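Local coordinates for protein metazoan TIR-STING fusion (Crassostrea gigas, PDB 6WT6) that joins a TIR domain and a STING ligand-binding domain in one chain, as a metazoan member of the TIR-STING fusions, at residues Gln222-Arg227 against Arg300-Gln305; Leu216-Pro221 against Cys327-Tyr332; Phe179-Tyr184 against Lys314-Thr319. All coordinates share one frame; numbering follows the deposited sequence.

Contact 1: Gln222-Arg227 against Arg300-Gln305; sequences QSCRCR and REKYVQ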
# COMPACT_ATOMS: atom_id res chain seq x y z
N GLN A 222 -18.17 -6.29 -3.55
CA GLN A 222 -17.15 -6.86 -4.43
C GLN A 222 -16.72 -5.88 -5.52
O GLN A 222 -15.57 -5.90 -5.95
CB GLN A 222 -17.64 -8.16 -5.05
CG GLN A 222 -16.62 -8.83 -5.96
CD GLN A 222 -17.10 -10.15 -6.51
OE1 GLN A 222 -18.21 -10.59 -6.22
NE2 GLN A 222 -16.26 -10.80 -7.31
N SER A 223 -17.64 -5.03 -5.99
CA SER A 223 -17.25 -4.06 -7.00
C SER A 223 -16.39 -2.94 -6.44
O SER A 223 -15.85 -2.16 -7.22
CB SER A 223 -18.49 -3.46 -7.66
OG SER A 223 -19.08 -2.49 -6.82
N CYS A 224 -16.28 -2.85 -5.11
CA CYS A 224 -15.58 -1.81 -4.36
C CYS A 224 -16.26 -0.45 -4.49
O CYS A 224 -15.70 0.55 -4.02
CB CYS A 224 -14.11 -1.71 -4.78
SG CYS A 224 -13.23 -3.27 -4.59
N ARG A 225 -17.44 -0.38 -5.11
CA ARG A 225 -18.19 0.87 -5.15
C ARG A 225 -18.82 1.13 -3.80
O ARG A 225 -19.65 0.34 -3.32
CB ARG A 225 -19.28 0.80 -6.22
CG ARG A 225 -18.79 0.98 -7.63
CD ARG A 225 -19.93 0.85 -8.64
NE ARG A 225 -20.60 -0.45 -8.54
CZ ARG A 225 -21.72 -0.75 -9.18
NH1 ARG A 225 -22.30 0.15 -9.97
NH2 ARG A 225 -22.27 -1.95 -9.03
N CYS A 226 -18.44 2.23 -3.17
CA CYS A 226 -19.04 2.66 -1.92
C CYS A 226 -20.09 3.72 -2.19
O CYS A 226 -19.89 4.63 -3.00
CB CYS A 226 -17.98 3.20 -0.96
SG CYS A 226 -16.68 2.00 -0.56
N ARG A 227 -21.23 3.58 -1.52
CA ARG A 227 -22.31 4.55 -1.59
C ARG A 227 -22.24 5.48 -0.38
O ARG A 227 -21.52 5.23 0.59
CB ARG A 227 -23.66 3.82 -1.67
CG ARG A 227 -23.66 2.73 -2.75
CD ARG A 227 -25.01 2.07 -2.93
NE ARG A 227 -25.93 2.94 -3.66
CZ ARG A 227 -27.10 2.55 -4.14
NH1 ARG A 227 -27.51 1.30 -3.96
NH2 ARG A 227 -27.87 3.41 -4.79
N ARG A 300 -9.86 -7.86 -13.08
CA ARG A 300 -9.30 -9.03 -12.42
C ARG A 300 -8.35 -8.61 -11.30
O ARG A 300 -8.37 -9.20 -10.21
CB ARG A 300 -8.60 -9.93 -13.43
CG ARG A 300 -8.17 -11.26 -12.84
CD ARG A 300 -7.50 -12.14 -13.88
NE ARG A 300 -6.28 -11.53 -14.39
CZ ARG A 300 -5.66 -11.91 -15.50
NH1 ARG A 300 -6.15 -12.90 -16.23
NH2 ARG A 300 -4.55 -11.29 -15.89
N GLU A 301 -7.53 -7.59 -11.54
CA GLU A 301 -6.63 -7.10 -10.50
C GLU A 301 -7.40 -6.40 -9.39
O GLU A 301 -6.97 -6.43 -8.23
CB GLU A 301 -5.58 -6.16 -11.09
CG GLU A 301 -4.78 -6.75 -12.22
CD GLU A 301 -5.30 -6.32 -13.57
OE1 GLU A 301 -5.18 -5.12 -13.91
OE2 GLU A 301 -5.86 -7.19 -14.28
N LYS A 302 -8.53 -5.76 -9.73
CA LYS A 302 -9.35 -5.15 -8.68
C LYS A 302 -9.79 -6.20 -7.67
O LYS A 302 -9.78 -5.95 -6.46
CB LYS A 302 -10.55 -4.44 -9.30
CG LYS A 302 -11.39 -3.70 -8.27
CD LYS A 302 -12.57 -2.97 -8.89
CE LYS A 302 -13.67 -3.93 -9.30
NZ LYS A 302 -14.90 -3.20 -9.74
N TYR A 303 -10.16 -7.39 -8.15
CA TYR A 303 -10.56 -8.46 -7.24
C TYR A 303 -9.37 -9.00 -6.46
O TYR A 303 -9.47 -9.24 -5.25
CB TYR A 303 -11.25 -9.58 -8.02
CG TYR A 303 -12.54 -9.17 -8.68
CD1 TYR A 303 -13.35 -8.20 -8.11
CD2 TYR A 303 -12.96 -9.76 -9.86
CE1 TYR A 303 -14.54 -7.82 -8.70
CE2 TYR A 303 -14.15 -9.38 -10.47
CZ TYR A 303 -14.93 -8.41 -9.88
OH TYR A 303 -16.11 -8.03 -10.47
N VAL A 304 -8.23 -9.20 -7.13
CA VAL A 304 -7.05 -9.75 -6.47
C VAL A 304 -6.53 -8.78 -5.41
O VAL A 304 -6.27 -9.16 -4.26
CB VAL A 304 -5.97 -10.10 -7.50
CG1 VAL A 304 -4.64 -10.35 -6.80
CG2 VAL A 304 -6.39 -11.30 -8.32
N GLN A 305 -6.37 -7.50 -5.79
CA GLN A 305 -5.92 -6.49 -4.84
C GLN A 305 -6.86 -6.40 -3.64
O GLN A 305 -6.40 -6.29 -2.50
CB GLN A 305 -5.83 -5.12 -5.54
CG GLN A 305 -4.77 -5.03 -6.63
CD GLN A 305 -3.41 -4.61 -6.11
OE1 GLN A 305 -3.15 -4.65 -4.91
NE2 GLN A 305 -2.53 -4.20 -7.02

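Contact 2: Leu216-Pro221 against Cys327-Tyr332; sequences LFLFFP and CKIVFY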
# COMPACT_ATOMS: atom_id res chain seq x y z
N LEU A 216 -18.96 -3.52 15.05
CA LEU A 216 -19.14 -2.59 13.94
C LEU A 216 -19.05 -3.38 12.64
O LEU A 216 -18.02 -4.01 12.36
CB LEU A 216 -18.07 -1.50 13.98
CG LEU A 216 -18.06 -0.51 12.81
CD1 LEU A 216 -19.36 0.28 12.77
CD2 LEU A 216 -16.86 0.41 12.89
N PHE A 217 -20.12 -3.36 11.86
CA PHE A 217 -20.17 -4.11 10.61
C PHE A 217 -19.61 -3.25 9.49
O PHE A 217 -20.10 -2.14 9.23
CB PHE A 217 -21.60 -4.57 10.31
CG PHE A 217 -22.07 -5.68 11.20
CD1 PHE A 217 -22.08 -6.99 10.75
CD2 PHE A 217 -22.47 -5.42 12.50
CE1 PHE A 217 -22.49 -8.02 11.57
CE2 PHE A 217 -22.88 -6.45 13.33
CZ PHE A 217 -22.90 -7.75 12.86
N LEU A 218 -18.56 -3.74 8.83
CA LEU A 218 -17.85 -3.03 7.78
C LEU A 218 -18.19 -3.67 6.45
O LEU A 218 -17.94 -4.87 6.25
CB LEU A 218 -16.35 -3.05 8.03
CG LEU A 218 -15.86 -2.45 9.35
CD1 LEU A 218 -14.41 -2.84 9.58
CD2 LEU A 218 -16.03 -0.93 9.35
N PHE A 219 -18.76 -2.89 5.54
CA PHE A 219 -19.34 -3.43 4.31
C PHE A 219 -18.33 -3.34 3.18
O PHE A 219 -17.72 -2.29 2.94
CB PHE A 219 -20.64 -2.70 3.97
CG PHE A 219 -21.76 -3.02 4.91
CD1 PHE A 219 -22.58 -4.11 4.68
CD2 PHE A 219 -21.95 -2.27 6.06
CE1 PHE A 219 -23.60 -4.42 5.56
CE2 PHE A 219 -22.98 -2.57 6.94
CZ PHE A 219 -23.80 -3.65 6.69
N PHE A 220 -18.17 -4.46 2.47
CA PHE A 220 -17.13 -4.65 1.46
C PHE A 220 -17.82 -5.18 0.20
O PHE A 220 -17.80 -6.40 -0.05
CB PHE A 220 -16.05 -5.60 1.98
CG PHE A 220 -14.76 -5.58 1.19
CD1 PHE A 220 -14.75 -5.43 -0.19
CD2 PHE A 220 -13.55 -5.73 1.85
CE1 PHE A 220 -13.56 -5.43 -0.89
CE2 PHE A 220 -12.36 -5.73 1.15
CZ PHE A 220 -12.36 -5.57 -0.22
N PRO A 221 -18.44 -4.31 -0.59
CA PRO A 221 -19.01 -4.76 -1.87
C PRO A 221 -17.91 -5.20 -2.83
O PRO A 221 -16.85 -4.57 -2.92
CB PRO A 221 -19.73 -3.51 -2.39
CG PRO A 221 -19.01 -2.37 -1.74
CD PRO A 221 -18.62 -2.87 -0.38
N CYS A 327 -15.06 -5.81 15.18
CA CYS A 327 -15.73 -5.46 13.94
C CYS A 327 -15.98 -6.73 13.14
O CYS A 327 -15.35 -7.77 13.37
CB CYS A 327 -14.92 -4.45 13.12
SG CYS A 327 -13.48 -5.14 12.29
N LYS A 328 -16.93 -6.65 12.21
CA LYS A 328 -17.24 -7.75 11.31
C LYS A 328 -17.25 -7.22 9.89
O LYS A 328 -18.08 -6.38 9.54
CB LYS A 328 -18.58 -8.39 11.66
CG LYS A 328 -18.94 -9.58 10.77
CD LYS A 328 -17.84 -10.62 10.80
CE LYS A 328 -18.22 -11.86 10.01
NZ LYS A 328 -18.51 -11.54 8.59
N ILE A 329 -16.32 -7.71 9.07
CA ILE A 329 -16.26 -7.31 7.67
C ILE A 329 -17.29 -8.12 6.89
O ILE A 329 -17.31 -9.36 6.96
CB ILE A 329 -14.85 -7.52 7.09
CG1 ILE A 329 -13.81 -6.81 7.96
CG2 ILE A 329 -14.79 -6.98 5.67
CD1 ILE A 329 -12.40 -6.87 7.41
N VAL A 330 -18.17 -7.43 6.17
CA VAL A 330 -19.26 -8.05 5.42
C VAL A 330 -18.92 -7.93 3.94
O VAL A 330 -19.18 -6.89 3.31
CB VAL A 330 -20.61 -7.41 5.73
CG1 VAL A 330 -21.74 -8.09 4.94
CG2 VAL A 330 -20.90 -7.43 7.23
N PHE A 331 -18.34 -8.98 3.37
CA PHE A 331 -18.10 -9.03 1.93
C PHE A 331 -19.34 -9.60 1.24
O PHE A 331 -19.90 -10.61 1.69
CB PHE A 331 -16.87 -9.87 1.61
CG PHE A 331 -16.52 -9.91 0.15
CD1 PHE A 331 -15.66 -8.97 -0.40
CD2 PHE A 331 -17.06 -10.89 -0.68
CE1 PHE A 331 -15.34 -9.01 -1.74
CE2 PHE A 331 -16.74 -10.93 -2.02
CZ PHE A 331 -15.88 -9.99 -2.56
N TYR A 332 -19.74 -8.97 0.14
CA TYR A 332 -20.95 -9.40 -0.56
C TYR A 332 -20.87 -8.98 -2.01
O TYR A 332 -20.22 -7.98 -2.35
CB TYR A 332 -22.20 -8.82 0.10
CG TYR A 332 -22.27 -7.31 0.07
CD1 TYR A 332 -21.63 -6.54 1.04
CD2 TYR A 332 -22.98 -6.64 -0.93
CE1 TYR A 332 -21.68 -5.16 1.02
CE2 TYR A 332 -23.03 -5.26 -0.97
CZ TYR A 332 -22.39 -4.52 0.01
OH TYR A 332 -22.45 -3.15 -0.03

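Contact 3: Phe179-Tyr184 against Lys314-Thr319; sequences FAWGYY and KRILDT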
# COMPACT_ATOMS: atom_id res chain seq x y z
N PHE A 179 -3.07 0.20 2.15
CA PHE A 179 -4.47 0.36 2.51
C PHE A 179 -4.74 -0.14 3.92
O PHE A 179 -5.34 0.57 4.74
CB PHE A 179 -5.37 -0.38 1.50
CG PHE A 179 -5.54 0.33 0.18
CD1 PHE A 179 -5.02 1.60 -0.02
CD2 PHE A 179 -6.26 -0.26 -0.85
CE1 PHE A 179 -5.19 2.24 -1.24
CE2 PHE A 179 -6.43 0.38 -2.06
CZ PHE A 179 -5.90 1.64 -2.26
N ALA A 180 -4.31 -1.37 4.23
CA ALA A 180 -4.67 -2.00 5.49
C ALA A 180 -4.03 -1.29 6.68
O ALA A 180 -4.73 -0.96 7.65
CB ALA A 180 -4.26 -3.48 5.47
N TRP A 181 -2.72 -1.06 6.64
CA TRP A 181 -2.07 -0.38 7.76
C TRP A 181 -2.57 1.05 7.91
O TRP A 181 -2.75 1.54 9.04
CB TRP A 181 -0.55 -0.40 7.59
CG TRP A 181 0.06 -1.74 7.88
CD1 TRP A 181 0.56 -2.63 6.98
CD2 TRP A 181 0.23 -2.35 9.17
NE1 TRP A 181 1.04 -3.75 7.62
CE2 TRP A 181 0.85 -3.60 8.97
CE3 TRP A 181 -0.07 -1.95 10.48
CZ2 TRP A 181 1.16 -4.46 10.02
CZ3 TRP A 181 0.24 -2.81 11.52
CH2 TRP A 181 0.85 -4.04 11.29
N GLY A 182 -2.83 1.74 6.80
CA GLY A 182 -3.37 3.09 6.88
C GLY A 182 -4.78 3.13 7.43
O GLY A 182 -5.15 4.05 8.17
N TYR A 183 -5.60 2.13 7.09
CA TYR A 183 -6.96 2.05 7.63
C TYR A 183 -6.94 1.65 9.09
O TYR A 183 -7.76 2.14 9.88
CB TYR A 183 -7.78 1.08 6.78
CG TYR A 183 -9.26 0.97 7.11
CD1 TYR A 183 -10.05 2.10 7.25
CD2 TYR A 183 -9.87 -0.27 7.21
CE1 TYR A 183 -11.41 1.99 7.53
CE2 TYR A 183 -11.22 -0.39 7.48
CZ TYR A 183 -11.98 0.74 7.63
OH TYR A 183 -13.33 0.59 7.91
N TYR A 184 -6.01 0.77 9.47
CA TYR A 184 -5.81 0.37 10.86
C TYR A 184 -5.40 1.56 11.73
O TYR A 184 -6.21 2.04 12.53
CB TYR A 184 -4.76 -0.74 10.93
CG TYR A 184 -4.43 -1.23 12.31
CD1 TYR A 184 -5.36 -1.94 13.06
CD2 TYR A 184 -3.18 -1.02 12.87
CE1 TYR A 184 -5.06 -2.40 14.33
CE2 TYR A 184 -2.86 -1.48 14.13
CZ TYR A 184 -3.81 -2.17 14.86
OH TYR A 184 -3.50 -2.63 16.12
N LYS A 314 -7.39 -8.44 7.97
CA LYS A 314 -7.82 -9.42 8.95
C LYS A 314 -6.64 -9.98 9.75
O LYS A 314 -6.81 -10.33 10.92
CB LYS A 314 -8.59 -10.55 8.27
CG LYS A 314 -9.92 -10.09 7.71
CD LYS A 314 -10.53 -11.13 6.78
CE LYS A 314 -11.34 -12.16 7.54
NZ LYS A 314 -10.58 -13.41 7.76
N ARG A 315 -5.45 -10.05 9.15
CA ARG A 315 -4.28 -10.47 9.91
C ARG A 315 -3.93 -9.45 10.98
O ARG A 315 -3.58 -9.81 12.11
CB ARG A 315 -3.08 -10.68 8.97
CG ARG A 315 -3.30 -11.70 7.87
CD ARG A 315 -2.13 -12.66 7.79
NE ARG A 315 -2.10 -13.40 6.53
CZ ARG A 315 -1.28 -13.11 5.53
NH1 ARG A 315 -0.43 -12.10 5.63
NH2 ARG A 315 -1.31 -13.84 4.42
N ILE A 316 -4.02 -8.16 10.64
CA ILE A 316 -3.67 -7.11 11.59
C ILE A 316 -4.69 -7.06 12.73
O ILE A 316 -4.32 -6.99 13.91
CB ILE A 316 -3.57 -5.76 10.87
CG1 ILE A 316 -2.48 -5.81 9.80
CG2 ILE A 316 -3.31 -4.64 11.86
CD1 ILE A 316 -2.50 -4.62 8.88
N LEU A 317 -5.98 -7.11 12.39
CA LEU A 317 -7.02 -7.00 13.41
C LEU A 317 -6.98 -8.19 14.37
O LEU A 317 -7.08 -8.02 15.59
CB LEU A 317 -8.40 -6.88 12.76
CG LEU A 317 -8.69 -5.60 11.97
CD1 LEU A 317 -10.01 -5.70 11.22
CD2 LEU A 317 -8.68 -4.37 12.87
N ASP A 318 -6.83 -9.41 13.84
CA ASP A 318 -6.79 -10.59 14.70
C ASP A 318 -5.49 -10.69 15.49
O ASP A 318 -5.45 -11.39 16.50
CB ASP A 318 -7.01 -11.86 13.89
CG ASP A 318 -8.45 -12.01 13.44
OD1 ASP A 318 -9.33 -11.37 14.06
OD2 ASP A 318 -8.70 -12.76 12.48
N THR A 319 -4.43 -10.01 15.04
CA THR A 319 -3.20 -9.94 15.82
C THR A 319 -3.37 -9.05 17.04
O THR A 319 -2.76 -9.30 18.09
CB THR A 319 -2.06 -9.45 14.93
OG1 THR A 319 -1.57 -10.54 14.13
CG2 THR A 319 -0.91 -8.86 15.74

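Contact 1: Gln222-Arg227 against Arg300-Gln305
A trans first torsion in Gln-222 (chi1 -179°) and an extended chain beyond CG carry its side chain across the ring of Tyr-303, while a single bend in Lys-302 (chi3 74°) swings that ammonium group to the carbonyl of Ser-223. Gln-222 meets the tyrosine with its side chain over a face and with its backbone oxygen at the edge. From above one face, NE2 stands 3.7 Å over the ring plane, displaced toward the rim, and CG approaches CE1 of Tyr-303 at 3.6 Å. The amide is turned 57° from the ring, so the two are not laid flat on each other. In the ring plane, at the edge, the backbone oxygen Gln-222 O sits 3.5 Å from Tyr-303 CE1.

The polar link is one hydrogen bond, Lys-302 NZ to Ser-223 O at 2.9 Å, in which the nitrogen arrives tilted out of the carbonyl plane. Glu-290 forms a salt bridge with the same ammonium, so the lysine ties loop 222-227 to helix 284-291 as well. Lower on its chain, Lys-302 CG rests 4.1 Å from Cys-224 SG.

Within the loop, Ser-223 OG accepts from Arg-225 N (3.2 Å) and, in the guanidinium plane, from Arg-225 NE (3.1 Å); Asp-334 is its further partner. The serine-to-backbone bond defines an ST turn, here at the exit of strand 212-221, docked on helix 299-319 of the STING ligand-binding domain.

Contact 2: Leu216-Pro221 against Cys327-Tyr332
Five backbone hydrogen bonds join Leu-216 to Pro-221 with Cys-327 to Tyr-332. Leu-216, Leu-218 and Phe-220 supply the peptide groups of one strand, Lys-328, Val-330 and Tyr-332 those of the other. The ladder starts at Lys-328 N to Leu-216 O (2.9 Å) and ends at Tyr-332 N to Phe-220 O (3.2 Å). Weaker CA-H...O contacts are interleaved with them, as at Phe-217 CA to Lys-328 O, 3.3 Å. The strands run parallel, Leu-216 paired with Cys-327 and so on to Pro-221 with Tyr-332, their directions 24° apart. Within its own strand Lys-328 bends back, placing NZ 3.0 Å from Ile-329 O in a hydrogen bond.

In the fold, 327-332 is an outermost strand, within this chain, of the mixed sheet of the STING ligand-binding domain, and 212-221 separates it from strand 272-279. Helices 176-204 and 299-319 pack on the face bearing Leu-216, Leu-218 and Phe-220; helix 341-356 lies against the other.

Aromatic contacts gather at the C-terminal end of the pair. A first torsion of 62° puts the Tyr-332 ring between its own backbone N and carbonyl carbon, where it lies alongside Pro-221: the proline CA makes a CH-pi contact over one ring face, 4.0 Å from the centroid. The tyrosine also offers CE1 to the edge of the Phe-219 ring, near its plane. On the face bearing Leu-216 and Leu-218, Phe-220 receives Phe-331 CD1 over one side of its ring, with the two rings oblique at 59°.

Apolar contacts follow on both faces. Val-330 CG2 touches the edge of Phe-217 at CD1, 3.7 Å away, and Lys-328 CB makes an off-centre CH-pi contact with the same ring. On the face packed by helices 176-204 and 299-319, Leu-218 CD1 meets Cys-327 SG at 3.7 Å.

Contact 3: Phe179-Tyr184 against Lys314-Thr319
Just before Ile-316, the residue that docks on Trp-181 and Tyr-184, the carbonyl oxygen Arg-315 O is gripped twice by one residue. Thr-319 OG1 donates to it at 2.9 Å and Thr-319 N at 3.1 Å, and the two donors reach the oxygen from opposite faces of its carbonyl plane. The hydroxyl thus adds a side-chain bond to the helical one in the last turn of helix 299-319.

Across the interface the contact is apolar, and Ile-316 carries it. Its two branches part: CG2 goes to one aromatic ring and CD1, at the end of an extended chain (chi2 169°), to the other. CG2 stands over the centre of the Tyr-184 ring, 3.5 Å from the centroid and only 8° off the normal. CD1 sits similarly over the five-membered ring of Trp-181, 3.6 Å from its centroid. Both are face-on CH-pi contacts.

Two helices of the STING ligand-binding domain, 176-204 and 299-319, meet here side by side, their short axes 10.2 Å apart at closest approach and 39° apart in direction. They run broadly in the same sense, and the isoleucine enters between the aromatic side chains of the first helix. Trp-181 also packs against Met-289 of the second subunit, so the indole joins this intrachain contact to the dimer interface.

Ala-180 adds a methyl beside the rings, its CB 4.0 Å from Ile-316 CD1. At the edge of the Tyr-184 ring, near its plane, Leu-317 CD2 is 4.1 Å from Tyr-184 CD1, the two side chains pointing opposite ways as they pass. The phenol oxygen of Tyr-184 reaches beyond these residues and is hydrogen-bonded to Asp-320.

Overall arrangement
All three contacts lie within the STING ligand-binding domain, and contact 2 touches both of the others. It passes straight into contact 1: Gln-222 N lies 2.9 Å from Tyr-332 O, a probable hydrogen bond that continues the ladder by one rung. Toward contact 3 it packs through Leu-218 CD2 against Tyr-183 OH (3.4 Å) and Cys-327 SG against Leu-317 CD1 (3.7 Å). The centres of contacts 1 and 3 are about 18 Å apart and their nearest atoms about 6 Å, yet both use helix 299-319, one near each end. All three reach the second subunit, contact 2 through Phe-331 alone. Along the chain contacts 2 and 3 interlace, whereas contact 1 is nested inside each.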